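Local coordinates for hypothetical protein yfcE (Escherichia coli, PDB 1SU1) that is of unknown function but belongs to the calcineurin-like phosphoesterase superfamily and holds zinc ions in two metal sites, at residues A[41-46]-A[196-201]. Residues are numbered along the deposited sequence; the frame is centred on the assembly and turned at random.
Sequences TERVLE and NDQSII
Arg43 reaches out from its helix to Asn196 and Gln198, and its guanidinium makes every close approach between 41-46 and 196-201. Arg43 NH2 comes to 3.2 Å from the backbone O of Asn196, meeting it obliquely to the guanidinium plane. Arg43 NH2 also lies 4.1 Å from CG of Gln198, whose CB leaves the chain across the line to the helix but whose later carbons swing nearer to it.

Two torsions bring the group here. The anti chi1 of Arg43 (175°) sends CG toward the loop; the bend at chi2 (63°) shifts the outer chain across toward Glu46 before NE heads on to the loop. Just before Asn196, the backbone O of Leu195 accepts a hydrogen bond from Arg43 NE. On the helix side, Arg43 NH1 forms a salt bridge to OE2 of Glu46, 3.3 Å away and one turn along, with the Glu46 carboxyl carbon CD at the guanidinium edge, in its plane. Contacts to Leu195 and Glu46 on two of its nitrogens should limit the rotation of the group, and the carboxylate probably offsets part of its charge. Only 101 Å² is buried between the segments, as suits a surface contact.

Segment 196-201 carries the turn of the hairpin formed by antiparallel strands 189-194 and 200-205, at one border of a sheet in the superfamily's alpha/beta sandwich. Gln198 also touches Tyr182 of strand 181-186, and Ile201 packs on Val192 and Ala194. Thr41 and Leu45 face helix 77-85, so Arg43 joins the helix layer on that sheet to this hairpin turn.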
loop_
_atom_site.group_PDB
_atom_site.type_symbol
_atom_site.label_atom_id
_atom_site.label_comp_id
_atom_site.label_asym_id
_atom_site.label_seq_id
_atom_site.Cartn_x
_atom_site.Cartn_y
_atom_site.Cartn_z
ATOM N N THR A 41 8.388 25.362 11.660
ATOM C CA THR A 41 7.826 25.577 10.322
ATOM C C THR A 41 7.953 27.017 9.827
ATOM O O THR A 41 8.332 27.268 8.677
ATOM C CB THR A 41 6.325 25.190 10.277
ATOM O OG1 THR A 41 6.182 23.820 10.653
ATOM C CG2 THR A 41 5.748 25.399 8.891
ATOM N N GLU A 42 7.617 27.978 10.678
ATOM C CA GLU A 42 7.720 29.370 10.255
ATOM C C GLU A 42 9.165 29.761 9.966
ATOM O O GLU A 42 9.434 30.481 9.012
ATOM C CB GLU A 42 7.053 30.281 11.293
ATOM C CG GLU A 42 5.534 30.249 11.102
ATOM C CD GLU A 42 4.742 30.893 12.218
ATOM O OE1 GLU A 42 5.246 30.953 13.357
ATOM O OE2 GLU A 42 3.594 31.317 11.953
ATOM N N ARG A 43 10.093 29.236 10.751
ATOM C CA ARG A 43 11.510 29.516 10.557
ATOM C C ARG A 43 12.013 28.873 9.257
ATOM O O ARG A 43 12.724 29.517 8.465
ATOM C CB ARG A 43 12.299 28.995 11.762
ATOM C CG ARG A 43 13.823 29.104 11.653
ATOM C CD ARG A 43 14.331 30.544 11.555
ATOM N NE ARG A 43 15.778 30.569 11.775
ATOM C CZ ARG A 43 16.587 31.579 11.454
ATOM N NH1 ARG A 43 16.101 32.676 10.881
ATOM N NH2 ARG A 43 17.890 31.490 11.709
ATOM N N VAL A 44 11.646 27.605 9.038
ATOM C CA VAL A 44 12.040 26.900 7.820
ATOM C C VAL A 44 11.593 27.715 6.622
ATOM O O VAL A 44 12.343 27.906 5.663
ATOM C CB VAL A 44 11.357 25.505 7.714
ATOM C CG1 VAL A 44 11.471 24.974 6.285
ATOM C CG2 VAL A 44 11.988 24.533 8.686
ATOM N N LEU A 45 10.351 28.181 6.681
ATOM C CA LEU A 45 9.784 28.962 5.593
ATOM C C LEU A 45 10.434 30.336 5.383
ATOM O O LEU A 45 10.464 30.837 4.254
ATOM C CB LEU A 45 8.272 29.113 5.791
ATOM C CG LEU A 45 7.369 28.034 5.159
ATOM C CD1 LEU A 45 7.898 26.645 5.444
ATOM C CD2 LEU A 45 5.952 28.184 5.705
ATOM N N GLU A 46 10.954 30.960 6.440
ATOM C CA GLU A 46 11.590 32.264 6.232
ATOM C C GLU A 46 12.962 32.005 5.615
ATOM O O GLU A 46 13.399 32.727 4.719
ATOM C CB GLU A 46 11.700 33.071 7.543
ATOM C CG GLU A 46 12.942 32.823 8.405
ATOM C CD GLU A 46 13.126 33.882 9.503
ATOM O OE1 GLU A 46 12.363 33.882 10.494
ATOM O OE2 GLU A 46 14.038 34.724 9.363
ATOM N N ASN A 196 18.611 27.902 14.551
ATOM C CA ASN A 196 18.703 29.200 15.212
ATOM C C ASN A 196 19.944 29.989 14.767
ATOM O O ASN A 196 19.831 31.058 14.176
ATOM C CB ASN A 196 18.710 29.031 16.745
ATOM C CG ASN A 196 19.647 27.927 17.224
ATOM O OD1 ASN A 196 20.748 27.760 16.704
ATOM N ND2 ASN A 196 19.215 27.181 18.243
ATOM N N ASP A 197 21.113 29.427 15.045
ATOM C CA ASP A 197 22.414 30.022 14.754
ATOM C C ASP A 197 22.766 30.144 13.273
ATOM O O ASP A 197 23.463 31.079 12.861
ATOM C CB ASP A 197 23.504 29.167 15.408
ATOM C CG ASP A 197 24.178 29.860 16.564
ATOM O OD1 ASP A 197 24.323 29.237 17.638
ATOM O OD2 ASP A 197 24.575 31.038 16.405
ATOM N N GLN A 198 22.304 29.174 12.486
ATOM C CA GLN A 198 22.631 29.078 11.058
ATOM C C GLN A 198 24.092 28.667 10.960
ATOM O O GLN A 198 24.775 28.972 9.995
ATOM C CB GLN A 198 22.399 30.398 10.317
ATOM C CG GLN A 198 21.140 30.392 9.464
ATOM C CD GLN A 198 21.150 31.441 8.364
ATOM O OE1 GLN A 198 21.191 31.108 7.177
ATOM N NE2 GLN A 198 21.105 32.717 8.750
ATOM N N SER A 199 24.562 27.974 11.990
ATOM C CA SER A 199 25.932 27.499 12.030
ATOM C C SER A 199 25.988 26.071 11.476
ATOM O O SER A 199 25.009 25.321 11.572
ATOM C CB SER A 199 26.465 27.532 13.464
ATOM O OG SER A 199 25.652 26.785 14.340
ATOM N N ILE A 200 27.138 25.711 10.905
ATOM C CA ILE A 200 27.349 24.400 10.303
ATOM C C ILE A 200 27.538 23.269 11.308
ATOM O O ILE A 200 28.522 23.250 12.048
ATOM C CB ILE A 200 28.589 24.400 9.390
ATOM C CG1 ILE A 200 28.527 25.569 8.400
ATOM C CG2 ILE A 200 28.690 23.052 8.674
ATOM C CD1 ILE A 200 27.299 25.600 7.509
ATOM N N ILE A 201 26.609 22.315 11.311
ATOM C CA ILE A 201 26.687 21.169 12.215
ATOM C C ILE A 201 27.493 20.037 11.570
ATOM O O ILE A 201 28.214 19.298 12.246
ATOM C CB ILE A 201 25.274 20.660 12.558
ATOM C CG1 ILE A 201 24.529 21.730 13.362
ATOM C CG2 ILE A 201 25.354 19.350 13.339
ATOM C CD1 ILE A 201 23.070 21.414 13.612
#